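PDB 6GQF: protein Aster-A from Mus musculus, which carries cholesterol from the plasma membrane to the endoplasmic reticulum without vesicles, its sterol-binding VASt (ASTER) domain forming the chain described here. Local coordinates for residues Leu42-Phe47 with Phe194-Asp198; Thr146-Tyr150 with Ile190-Phe194; Ser166-Tyr170 with Ile182-Trp187. All blocks are in the same frame, centred on the assembly; numbering follows the deposited sequence.

Contact 1: Leu42-Phe47 with Phe194-Asp198; sequences LINSVF and FHHLD
Ile-43 and Asp-198 lead a strand-to-helix packing contact at the edge of the VASt domain, a StAR-like fold of the Bet v 1 clan in which a long C-terminal helix lies along a curved antiparallel sheet. Strand 40-47 is an outermost strand of that sheet, and here it runs nearly parallel to helix 176-202, with the local axes 8.1 Å apart at closest approach. Leu-42 and Ile-43 form a classic beta bulge opposite Val-164 of strand 159-170, and both of their CB atoms point toward the helix. The ethyl arm of Ile-43 crosses Phe-194 at about a right angle: its CD1 sits 3.7 Å from Phe-194 CB, close to the carbonyl oxygen of that residue, and also reaches the methyl CD2 of Leu-197, nearly one turn further on. Leu-42 adds its CB against Phe-194 CB at 4.1 Å. The exposed His-195 brings its imidazole edge to the carbonyl oxygen of Leu-42. Further along, apolar packing gives way to polar. Asp-198 has CG anti to its own N (chi1 -174°), which swings the carboxylate out to the strand. Ser-45 OG donates to Asp-198 OD1 at 2.9 Å, arriving on the syn side but 32° out of the carboxylate plane. The Phe-47 ring, which also touches Leu-201 of the helix, stands almost perpendicular to that carboxylate, at 82°, and turns its edge to it, with CZ close to Asp-198 OD1.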
loop_
_atom_site.group_PDB
_atom_site.type_symbol
_atom_site.label_atom_id
_atom_site.label_comp_id
_atom_site.label_asym_id
_atom_site.label_seq_id
_atom_site.Cartn_x
_atom_site.Cartn_y
_atom_site.Cartn_z
ATOM N N LEU A 42 5.253 0.516 -9.256
ATOM C CA LEU A 42 5.907 1.376 -8.278
ATOM C C LEU A 42 7.222 0.778 -7.793
ATOM O O LEU A 42 8.235 1.473 -7.702
ATOM C CB LEU A 42 4.977 1.634 -7.084
ATOM C CG LEU A 42 3.759 2.549 -7.292
ATOM C CD1 LEU A 42 4.176 3.932 -7.756
ATOM C CD2 LEU A 42 2.757 1.959 -8.267
ATOM N N ILE A 43 7.202 -0.515 -7.488
ATOM C CA ILE A 43 8.377 -1.199 -6.965
ATOM C C ILE A 43 8.643 -2.482 -7.734
ATOM O O ILE A 43 7.717 -3.192 -8.119
ATOM C CB ILE A 43 8.213 -1.533 -5.471
ATOM C CG1 ILE A 43 8.066 -0.245 -4.656
ATOM C CG2 ILE A 43 9.403 -2.344 -4.964
ATOM C CD1 ILE A 43 7.654 -0.476 -3.207
ATOM N N ASN A 44 9.923 -2.763 -7.956
ATOM C CA ASN A 44 10.356 -4.010 -8.565
ATOM C C ASN A 44 11.799 -4.283 -8.153
ATOM O O ASN A 44 12.727 -4.090 -8.934
ATOM C CB ASN A 44 10.219 -3.950 -10.087
ATOM C CG ASN A 44 10.486 -5.285 -10.751
ATOM O OD1 ASN A 44 10.358 -6.338 -10.129
ATOM N ND2 ASN A 44 10.857 -5.248 -12.023
ATOM N N SER A 45 11.970 -4.712 -6.907
ATOM C CA SER A 45 13.287 -4.910 -6.325
ATOM C C SER A 45 13.512 -6.356 -5.901
ATOM O O SER A 45 12.564 -7.091 -5.638
ATOM C CB SER A 45 13.461 -3.982 -5.125
ATOM O OG SER A 45 13.222 -2.636 -5.500
ATOM N N VAL A 46 14.778 -6.754 -5.843
ATOM C CA VAL A 46 15.146 -8.058 -5.310
ATOM C C VAL A 46 15.920 -7.853 -4.018
ATOM O O VAL A 46 16.887 -7.095 -3.973
ATOM C CB VAL A 46 15.987 -8.877 -6.311
ATOM C CG1 VAL A 46 16.404 -10.202 -5.692
ATOM C CG2 VAL A 46 15.201 -9.124 -7.596
ATOM N N PHE A 47 15.470 -8.529 -2.967
ATOM C CA PHE A 47 16.084 -8.418 -1.654
ATOM C C PHE A 47 16.698 -9.741 -1.239
ATOM O O PHE A 47 16.215 -10.807 -1.620
ATOM C CB PHE A 47 15.052 -7.970 -0.619
ATOM C CG PHE A 47 14.522 -6.592 -0.861
ATOM C CD1 PHE A 47 15.189 -5.487 -0.367
ATOM C CD2 PHE A 47 13.362 -6.400 -1.592
ATOM C CE1 PHE A 47 14.709 -4.218 -0.591
ATOM C CE2 PHE A 47 12.878 -5.133 -1.821
ATOM C CZ PHE A 47 13.551 -4.039 -1.320
ATOM N N PHE A 194 5.890 4.636 -1.659
ATOM C CA PHE A 194 6.463 3.334 -1.979
ATOM C C PHE A 194 7.959 3.404 -2.274
ATOM O O PHE A 194 8.689 2.447 -2.023
ATOM C CB PHE A 194 5.716 2.706 -3.161
ATOM C CG PHE A 194 4.385 2.117 -2.787
ATOM C CD1 PHE A 194 4.310 0.916 -2.097
ATOM C CD2 PHE A 194 3.209 2.772 -3.109
ATOM C CE1 PHE A 194 3.086 0.380 -1.742
ATOM C CE2 PHE A 194 1.983 2.235 -2.759
ATOM C CZ PHE A 194 1.924 1.038 -2.076
ATOM N N HIS A 195 8.428 4.532 -2.793
ATOM C CA HIS A 195 9.855 4.681 -3.045
ATOM C C HIS A 195 10.611 4.729 -1.717
ATOM O O HIS A 195 11.699 4.169 -1.598
ATOM C CB HIS A 195 10.127 5.924 -3.895
ATOM C CG HIS A 195 9.731 5.764 -5.332
ATOM N ND1 HIS A 195 9.493 6.834 -6.167
ATOM C CD2 HIS A 195 9.528 4.653 -6.081
ATOM C CE1 HIS A 195 9.160 6.390 -7.366
ATOM N NE2 HIS A 195 9.174 5.071 -7.340
ATOM N N HIS A 196 10.019 5.374 -0.715
ATOM C CA HIS A 196 10.584 5.376 0.634
ATOM C C HIS A 196 10.460 4.001 1.281
ATOM O O HIS A 196 11.301 3.607 2.090
ATOM C CB HIS A 196 9.895 6.424 1.507
ATOM C CG HIS A 196 10.374 7.822 1.264
ATOM N ND1 HIS A 196 9.842 8.914 1.915
ATOM C CD2 HIS A 196 11.338 8.306 0.446
ATOM C CE1 HIS A 196 10.456 10.010 1.507
ATOM N NE2 HIS A 196 11.368 9.669 0.616
ATOM N N LEU A 197 9.406 3.273 0.930
ATOM C CA LEU A 197 9.212 1.924 1.444
ATOM C C LEU A 197 10.278 0.988 0.890
ATOM O O LEU A 197 10.731 0.073 1.578
ATOM C CB LEU A 197 7.813 1.405 1.090
ATOM C CG LEU A 197 7.531 -0.082 1.355
ATOM C CD1 LEU A 197 7.596 -0.427 2.845
ATOM C CD2 LEU A 197 6.183 -0.474 0.771
ATOM N N ASP A 198 10.669 1.222 -0.360
ATOM C CA ASP A 198 11.687 0.410 -1.020
ATOM C C ASP A 198 13.060 0.666 -0.404
ATOM O O ASP A 198 13.860 -0.255 -0.241
ATOM C CB ASP A 198 11.711 0.708 -2.523
ATOM C CG ASP A 198 12.645 -0.207 -3.290
ATOM O OD1 ASP A 198 12.708 -1.411 -2.962
ATOM O OD2 ASP A 198 13.314 0.280 -4.225
#

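Contact 2: Thr146-Tyr150 with Ile190-Phe194; sequences TAHRY and IEDYF. With HC3 (25-hydroxycholesterol), chain E; GOL (glycerol), chain F.
Phe-194 projects from the C-terminal helix into the concave side of the sheet and brings its ring end up to His-148 and Tyr-150, two residues apart on strand 144-156. The three make an aromatic cluster whose rings meet obliquely. The His-148 plane is inclined 34° to that of Phe-194, and ND1 comes close to Phe-194 CE2; the Tyr-150 plane is steeper, at 58°, and its hydroxyl reaches the edge of the phenyl at CE1. One turn earlier on the helix, the methyl CD1 of Ile-190 meets the edge of the imidazole at CE1, 4.0 Å away. Both imidazole nitrogens are engaged: His-148 ND1 with Ser-166 OG, and NE2 with Thr-146 OG1 at 2.9 Å. Thr-146 can make this bond because its OG1 stands between backbone N and carbonyl carbon (chi1 66°), facing the bound 25-hydroxycholesterol. These two bonds should fix the rotation of the ring, which presents NE2 to C6 of the sterol. Tyr-193 flanks the sterol from the helix side, one ring face toward its C2. A glycerol, probably from the crystallisation liquor, bridges the two tyrosines: its O1 is hydrogen-bonded to Tyr-150 OH at 2.9 Å and to Tyr-193 OH at 2.8 Å. Thr-146, His-148 and Tyr-193 belong to the sterol pocket, and the axes of strand segment 146-150 and helix segment 190-194 come no closer than 12.7 Å. Val-133 of strand 127-136 packs beside Thr-146 and His-148, while Val-164 of strand 159-170 lies against Tyr-150 and Phe-194.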
loop_
_atom_site.group_PDB
_atom_site.type_symbol
_atom_site.label_atom_id
_atom_site.label_comp_id
_atom_site.label_asym_id
_atom_site.label_seq_id
_atom_site.Cartn_x
_atom_site.Cartn_y
_atom_site.Cartn_z
ATOM N N THR A 146 -8.167 4.033 -4.384
ATOM C CA THR A 146 -7.005 3.440 -5.058
ATOM C C THR A 146 -6.808 1.976 -4.680
ATOM O O THR A 146 -7.174 1.555 -3.581
ATOM C CB THR A 146 -5.696 4.221 -4.746
ATOM O OG1 THR A 146 -5.362 4.109 -3.354
ATOM C CG2 THR A 146 -5.849 5.684 -5.123
ATOM N N ALA A 147 -6.233 1.217 -5.614
ATOM C CA ALA A 147 -5.928 -0.198 -5.417
ATOM C C ALA A 147 -4.439 -0.463 -5.629
ATOM O O ALA A 147 -3.792 0.187 -6.452
ATOM C CB ALA A 147 -6.754 -1.055 -6.358
ATOM N N HIS A 148 -3.909 -1.420 -4.873
ATOM C CA HIS A 148 -2.491 -1.769 -4.909
ATOM C C HIS A 148 -2.302 -3.277 -4.750
ATOM O O HIS A 148 -3.007 -3.923 -3.973
ATOM C CB HIS A 148 -1.738 -1.019 -3.808
ATOM C CG HIS A 148 -2.064 0.440 -3.758
ATOM N ND1 HIS A 148 -1.232 1.407 -4.275
ATOM C CD2 HIS A 148 -3.147 1.090 -3.272
ATOM C CE1 HIS A 148 -1.785 2.593 -4.107
ATOM N NE2 HIS A 148 -2.951 2.429 -3.506
ATOM N N ARG A 149 -1.347 -3.829 -5.494
ATOM C CA ARG A 149 -1.054 -5.260 -5.458
ATOM C C ARG A 149 0.411 -5.498 -5.105
ATOM O O ARG A 149 1.303 -5.014 -5.794
ATOM C CB ARG A 149 -1.380 -5.911 -6.807
ATOM C CG ARG A 149 -1.445 -7.433 -6.755
ATOM C CD ARG A 149 -1.579 -8.074 -8.135
ATOM N NE ARG A 149 -2.770 -7.639 -8.861
ATOM C CZ ARG A 149 -3.998 -8.109 -8.656
ATOM N NH1 ARG A 149 -4.225 -9.028 -7.728
ATOM N NH2 ARG A 149 -5.011 -7.651 -9.378
ATOM N N TYR A 150 0.646 -6.234 -4.023
ATOM C CA TYR A 150 1.987 -6.661 -3.640
ATOM C C TYR A 150 2.212 -8.096 -4.105
ATOM O O TYR A 150 1.384 -8.965 -3.838
ATOM C CB TYR A 150 2.184 -6.600 -2.126
ATOM C CG TYR A 150 1.996 -5.250 -1.468
ATOM C CD1 TYR A 150 0.730 -4.708 -1.287
ATOM C CD2 TYR A 150 3.083 -4.546 -0.977
ATOM C CE1 TYR A 150 0.558 -3.489 -0.669
ATOM C CE2 TYR A 150 2.921 -3.329 -0.353
ATOM C CZ TYR A 150 1.655 -2.805 -0.200
ATOM O OH TYR A 150 1.488 -1.592 0.422
ATOM N N ILE A 190 1.681 8.556 -3.890
ATOM C CA ILE A 190 1.823 7.107 -3.998
ATOM C C ILE A 190 3.278 6.730 -4.260
ATOM O O ILE A 190 3.810 5.805 -3.645
ATOM C CB ILE A 190 0.915 6.529 -5.119
ATOM C CG1 ILE A 190 -0.545 6.518 -4.661
ATOM C CG2 ILE A 190 1.329 5.093 -5.496
ATOM C CD1 ILE A 190 -1.549 6.260 -5.770
ATOM N N GLU A 191 3.922 7.448 -5.174
ATOM C CA GLU A 191 5.313 7.173 -5.508
ATOM C C GLU A 191 6.223 7.536 -4.351
ATOM O O GLU A 191 7.173 6.817 -4.050
ATOM C CB GLU A 191 5.728 7.940 -6.758
ATOM C CG GLU A 191 5.108 7.397 -8.023
ATOM C CD GLU A 191 5.329 8.299 -9.212
ATOM O OE1 GLU A 191 5.814 9.436 -9.017
ATOM O OE2 GLU A 191 5.019 7.868 -10.343
ATOM N N ASP A 192 5.925 8.656 -3.702
ATOM C CA ASP A 192 6.739 9.120 -2.592
ATOM C C ASP A 192 6.686 8.118 -1.450
ATOM O O ASP A 192 7.673 7.914 -0.741
ATOM C CB ASP A 192 6.270 10.491 -2.114
ATOM C CG ASP A 192 7.153 11.058 -1.019
ATOM O OD1 ASP A 192 8.391 10.918 -1.114
ATOM O OD2 ASP A 192 6.610 11.641 -0.060
ATOM N N TYR A 193 5.529 7.484 -1.285
ATOM C CA TYR A 193 5.341 6.510 -0.216
ATOM C C TYR A 193 6.120 5.228 -0.490
ATOM O O TYR A 193 6.912 4.785 0.341
ATOM C CB TYR A 193 3.852 6.184 -0.029
ATOM C CG TYR A 193 3.621 5.063 0.964
ATOM C CD1 TYR A 193 3.511 5.325 2.326
ATOM C CD2 TYR A 193 3.535 3.743 0.545
ATOM C CE1 TYR A 193 3.316 4.305 3.237
ATOM C CE2 TYR A 193 3.341 2.720 1.450
ATOM C CZ TYR A 193 3.232 3.007 2.795
ATOM O OH TYR A 193 3.035 1.987 3.699
ATOM N N PHE A 194 5.890 4.636 -1.659
ATOM C CA PHE A 194 6.463 3.334 -1.979
ATOM C C PHE A 194 7.959 3.404 -2.274
ATOM O O PHE A 194 8.689 2.447 -2.023
ATOM C CB PHE A 194 5.716 2.706 -3.161
ATOM C CG PHE A 194 4.385 2.117 -2.787
ATOM C CD1 PHE A 194 4.310 0.916 -2.097
ATOM C CD2 PHE A 194 3.209 2.772 -3.109
ATOM C CE1 PHE A 194 3.086 0.380 -1.742
ATOM C CE2 PHE A 194 1.983 2.235 -2.759
ATOM C CZ PHE A 194 1.924 1.038 -2.076
HETATM C C18 HC3 E . -1.859 10.013 -1.655
HETATM C C13 HC3 E . -3.166 9.679 -0.927
HETATM C C12 HC3 E . -2.816 9.674 0.457
HETATM C C11 HC3 E . -1.817 8.448 0.872
HETATM C C9 HC3 E . -2.336 7.084 0.428
HETATM C C10 HC3 E . -1.346 5.863 0.844
HETATM C C19 HC3 E . 0.073 6.290 0.548
HETATM C C1 HC3 E . -1.439 5.624 2.350
HETATM C C2 HC3 E . -0.595 4.453 2.798
HETATM C C3 HC3 E . -0.917 3.193 2.062
HETATM O O1 HC3 E . -0.006 2.160 2.442
HETATM C C4 HC3 E . -0.835 3.381 0.549
HETATM C C5 HC3 E . -1.629 4.609 0.114
HETATM C C6 HC3 E . -2.233 4.694 -1.420
HETATM C C7 HC3 E . -3.231 5.758 -1.677
HETATM C C8 HC3 E . -2.639 7.135 -1.065
HETATM C C14 HC3 E . -3.599 8.257 -1.369
HETATM C C15 HC3 E . -4.162 8.428 -2.871
HETATM C C16 HC3 E . -4.710 10.058 -2.894
HETATM C C17 HC3 E . -4.347 10.674 -1.529
HETATM C C20 HC3 E . -3.946 12.071 -1.540
HETATM C C21 HC3 E . -4.411 12.697 -0.191
HETATM C C22 HC3 E . -4.432 12.953 -2.742
HETATM C C23 HC3 E . -5.443 14.024 -2.417
HETATM C C24 HC3 E . -5.946 14.512 -3.755
HETATM C C25 HC3 E . -6.596 15.865 -3.608
HETATM C C26 HC3 E . -7.196 16.225 -4.945
HETATM C C27 HC3 E . -7.688 15.794 -2.558
HETATM O O2 HC3 E . -5.620 16.816 -3.250
HETATM C C1 GOL F . 2.314 -1.728 3.795
HETATM O O1 GOL F . 2.391 -0.605 2.943
HETATM C C2 GOL F . 0.886 -1.903 4.307
HETATM O O2 GOL F . 0.682 -3.257 4.649
HETATM C C3 GOL F . 0.598 -1.019 5.521
HETATM O O3 GOL F . -0.141 0.130 5.151
#

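Contact 3: Ser166-Tyr170 with Ile182-Trp187; sequences SEIRY and IEKNSW. With HC3 (25-hydroxycholesterol), chain E.
Beside the tail end of the sterol pocket in the StAR-like VASt fold, Ile-168 and Tyr-170 of strand 159-170 pack on an early part of the C-terminal helix, which crosses the strand at 143°. Glu-183 is the polar centre. Its chain, bent at chi2 (-81°), brings the carboxylate back to the strand, where Tyr-170 OH donates to Glu-183 OE2 at 2.6 Å from above the carboxylate plane. The other oxygen, OE1, accepts from Trp-187 NE1 at 3.2 Å, on the syn side. With Glu-183 cut back to an alanine, the Tyr-170 hydroxyl and the Trp-187 N-H would probably each lose a carboxylate oxygen to bond, and the indole would lose one of its restraints. Ile-168 CD1 lies over one face of that indole toward its rim, near NE1, and Ser-166 touches the six-membered ring, CB to Trp-187 CZ3 4.0 Å; Arg-40 makes a cation-pi contact with the same tryptophan. On the pocket side Ser-186 OG approaches C16 of 25-hydroxycholesterol. This hydroxyl also turns back along its own helix, donating to Ile-182 O at 2.7 Å from the opposite face of the carbonyl plane to Ser-186 N.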
loop_
_atom_site.group_PDB
_atom_site.type_symbol
_atom_site.label_atom_id
_atom_site.label_comp_id
_atom_site.label_asym_id
_atom_site.label_seq_id
_atom_site.Cartn_x
_atom_site.Cartn_y
_atom_site.Cartn_z
ATOM N N SER A 166 0.016 -0.301 -8.836
ATOM C CA SER A 166 -1.133 0.411 -8.295
ATOM C C SER A 166 -2.035 0.886 -9.419
ATOM O O SER A 166 -1.678 0.795 -10.590
ATOM C CB SER A 166 -0.673 1.592 -7.446
ATOM O OG SER A 166 0.254 1.135 -6.468
ATOM N N GLU A 167 -3.216 1.372 -9.056
ATOM C CA GLU A 167 -4.106 1.993 -10.022
ATOM C C GLU A 167 -5.140 2.852 -9.301
ATOM O O GLU A 167 -5.455 2.620 -8.135
ATOM C CB GLU A 167 -4.787 0.933 -10.901
ATOM C CG GLU A 167 -5.884 0.131 -10.224
ATOM C CD GLU A 167 -6.482 -0.929 -11.144
ATOM O OE1 GLU A 167 -5.995 -1.068 -12.288
ATOM O OE2 GLU A 167 -7.439 -1.621 -10.726
ATOM N N ILE A 168 -5.643 3.858 -10.008
ATOM C CA ILE A 168 -6.684 4.738 -9.495
ATOM C C ILE A 168 -8.035 4.291 -10.034
ATOM O O ILE A 168 -8.174 4.021 -11.227
ATOM C CB ILE A 168 -6.421 6.211 -9.886
ATOM C CG1 ILE A 168 -5.128 6.708 -9.234
ATOM C CG2 ILE A 168 -7.578 7.103 -9.463
ATOM C CD1 ILE A 168 -4.552 7.923 -9.890
ATOM N N ARG A 169 -9.021 4.222 -9.145
ATOM C CA ARG A 169 -10.363 3.759 -9.489
ATOM C C ARG A 169 -11.412 4.825 -9.175
ATOM O O ARG A 169 -11.567 5.240 -8.027
ATOM C CB ARG A 169 -10.688 2.470 -8.736
ATOM C CG ARG A 169 -9.870 1.276 -9.181
ATOM C CD ARG A 169 -10.295 0.011 -8.461
ATOM N NE ARG A 169 -9.503 -1.133 -8.898
ATOM C CZ ARG A 169 -9.426 -2.288 -8.247
ATOM N NH1 ARG A 169 -10.091 -2.468 -7.110
ATOM N NH2 ARG A 169 -8.674 -3.265 -8.732
ATOM N N TYR A 170 -12.131 5.251 -10.209
ATOM C CA TYR A 170 -13.131 6.304 -10.094
ATOM C C TYR A 170 -14.558 5.762 -9.979
ATOM O O TYR A 170 -15.040 5.072 -10.875
ATOM C CB TYR A 170 -13.030 7.234 -11.305
ATOM C CG TYR A 170 -11.723 7.984 -11.371
ATOM C CD1 TYR A 170 -11.564 9.197 -10.711
ATOM C CD2 TYR A 170 -10.642 7.476 -12.076
ATOM C CE1 TYR A 170 -10.366 9.887 -10.761
ATOM C CE2 TYR A 170 -9.440 8.159 -12.134
ATOM C CZ TYR A 170 -9.308 9.364 -11.473
ATOM O OH TYR A 170 -8.116 10.048 -11.525
ATOM N N ILE A 182 -6.493 15.135 -9.343
ATOM C CA ILE A 182 -6.523 13.895 -8.573
ATOM C C ILE A 182 -5.411 12.947 -9.028
ATOM O O ILE A 182 -4.753 12.322 -8.200
ATOM C CB ILE A 182 -7.889 13.187 -8.687
ATOM C CG1 ILE A 182 -8.994 14.105 -8.157
ATOM C CG2 ILE A 182 -7.871 11.871 -7.908
ATOM C CD1 ILE A 182 -10.384 13.515 -8.183
ATOM N N GLU A 183 -5.212 12.842 -10.340
ATOM C CA GLU A 183 -4.132 12.036 -10.902
ATOM C C GLU A 183 -2.768 12.530 -10.424
ATOM O O GLU A 183 -1.929 11.747 -9.984
ATOM C CB GLU A 183 -4.185 12.068 -12.432
ATOM C CG GLU A 183 -5.393 11.363 -13.052
ATOM C CD GLU A 183 -5.237 9.848 -13.144
ATOM O OE1 GLU A 183 -4.089 9.353 -13.193
ATOM O OE2 GLU A 183 -6.275 9.150 -13.175
ATOM N N LYS A 184 -2.560 13.840 -10.512
ATOM C CA LYS A 184 -1.288 14.461 -10.155
ATOM C C LYS A 184 -0.919 14.258 -8.683
ATOM O O LYS A 184 0.156 13.742 -8.371
ATOM C CB LYS A 184 -1.341 15.956 -10.472
ATOM C CG LYS A 184 -0.026 16.693 -10.266
ATOM C CD LYS A 184 -0.191 18.211 -10.369
ATOM C CE LYS A 184 -1.049 18.782 -9.232
ATOM N NZ LYS A 184 -1.194 20.268 -9.275
ATOM N N ASN A 185 -1.807 14.681 -7.785
ATOM C CA ASN A 185 -1.551 14.614 -6.346
ATOM C C ASN A 185 -1.490 13.184 -5.812
ATOM O O ASN A 185 -0.698 12.888 -4.914
ATOM C CB ASN A 185 -2.625 15.382 -5.570
ATOM C CG ASN A 185 -2.739 16.835 -5.994
ATOM O OD1 ASN A 185 -3.843 17.350 -6.165
ATOM N ND2 ASN A 185 -1.604 17.506 -6.155
ATOM N N SER A 186 -2.339 12.309 -6.349
ATOM C CA SER A 186 -2.367 10.911 -5.928
ATOM C C SER A 186 -1.064 10.191 -6.272
ATOM O O SER A 186 -0.447 9.578 -5.404
ATOM C CB SER A 186 -3.545 10.175 -6.570
ATOM O OG SER A 186 -4.792 10.651 -6.087
ATOM N N TRP A 187 -0.643 10.261 -7.532
ATOM C CA TRP A 187 0.566 9.559 -7.960
ATOM C C TRP A 187 1.824 10.112 -7.298
ATOM O O TRP A 187 2.801 9.388 -7.122
ATOM C CB TRP A 187 0.722 9.619 -9.481
ATOM C CG TRP A 187 -0.169 8.669 -10.211
ATOM C CD1 TRP A 187 -1.088 8.978 -11.168
ATOM C CD2 TRP A 187 -0.235 7.249 -10.035
ATOM N NE1 TRP A 187 -1.720 7.841 -11.603
ATOM C CE2 TRP A 187 -1.216 6.766 -10.923
ATOM C CE3 TRP A 187 0.441 6.340 -9.214
ATOM C CZ2 TRP A 187 -1.536 5.416 -11.015
ATOM C CZ3 TRP A 187 0.119 5.004 -9.304
ATOM C CH2 TRP A 187 -0.861 4.552 -10.201
HETATM C C18 HC3 E . -1.859 10.013 -1.655
HETATM C C13 HC3 E . -3.166 9.679 -0.927
HETATM C C12 HC3 E . -2.816 9.674 0.457
HETATM C C11 HC3 E . -1.817 8.448 0.872
HETATM C C9 HC3 E . -2.336 7.084 0.428
HETATM C C10 HC3 E . -1.346 5.863 0.844
HETATM C C19 HC3 E . 0.073 6.290 0.548
HETATM C C1 HC3 E . -1.439 5.624 2.350
HETATM C C2 HC3 E . -0.595 4.453 2.798
HETATM C C3 HC3 E . -0.917 3.193 2.062
HETATM O O1 HC3 E . -0.006 2.160 2.442
HETATM C C4 HC3 E . -0.835 3.381 0.549
HETATM C C5 HC3 E . -1.629 4.609 0.114
HETATM C C6 HC3 E . -2.233 4.694 -1.420
HETATM C C7 HC3 E . -3.231 5.758 -1.677
HETATM C C8 HC3 E . -2.639 7.135 -1.065
HETATM C C14 HC3 E . -3.599 8.257 -1.369
HETATM C C15 HC3 E . -4.162 8.428 -2.871
HETATM C C16 HC3 E . -4.710 10.058 -2.894
HETATM C C17 HC3 E . -4.347 10.674 -1.529
HETATM C C20 HC3 E . -3.946 12.071 -1.540
HETATM C C21 HC3 E . -4.411 12.697 -0.191
HETATM C C22 HC3 E . -4.432 12.953 -2.742
HETATM C C23 HC3 E . -5.443 14.024 -2.417
HETATM C C24 HC3 E . -5.946 14.512 -3.755
HETATM C C25 HC3 E . -6.596 15.865 -3.608
HETATM C C26 HC3 E . -7.196 16.225 -4.945
HETATM C C27 HC3 E . -7.688 15.794 -2.558
HETATM O O2 HC3 E . -5.620 16.816 -3.250
#

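Overall arrangement
All three contacts hold helix 176-202 against one antiparallel sheet, at successive levels: contact 3 early on the helix, contact 2 next, contact 1 furthest along, sharing Phe-194 with contact 2. Contact 2 is wholly buried, and its strand and helix stand wide apart, with aromatic rings and sterol filling the space. Contacts 1 and 3 are partly buried, and in each an acidic helix residue takes a hydroxyl bond from the strand, serine in one and tyrosine in the other. Sterol lies along contacts 2 and 3 and comes near contact 1 through the shared Phe-194. Ser-166 joins the three, bonding His-148 through OG and packing against Leu-42 on the neighbouring edge strand.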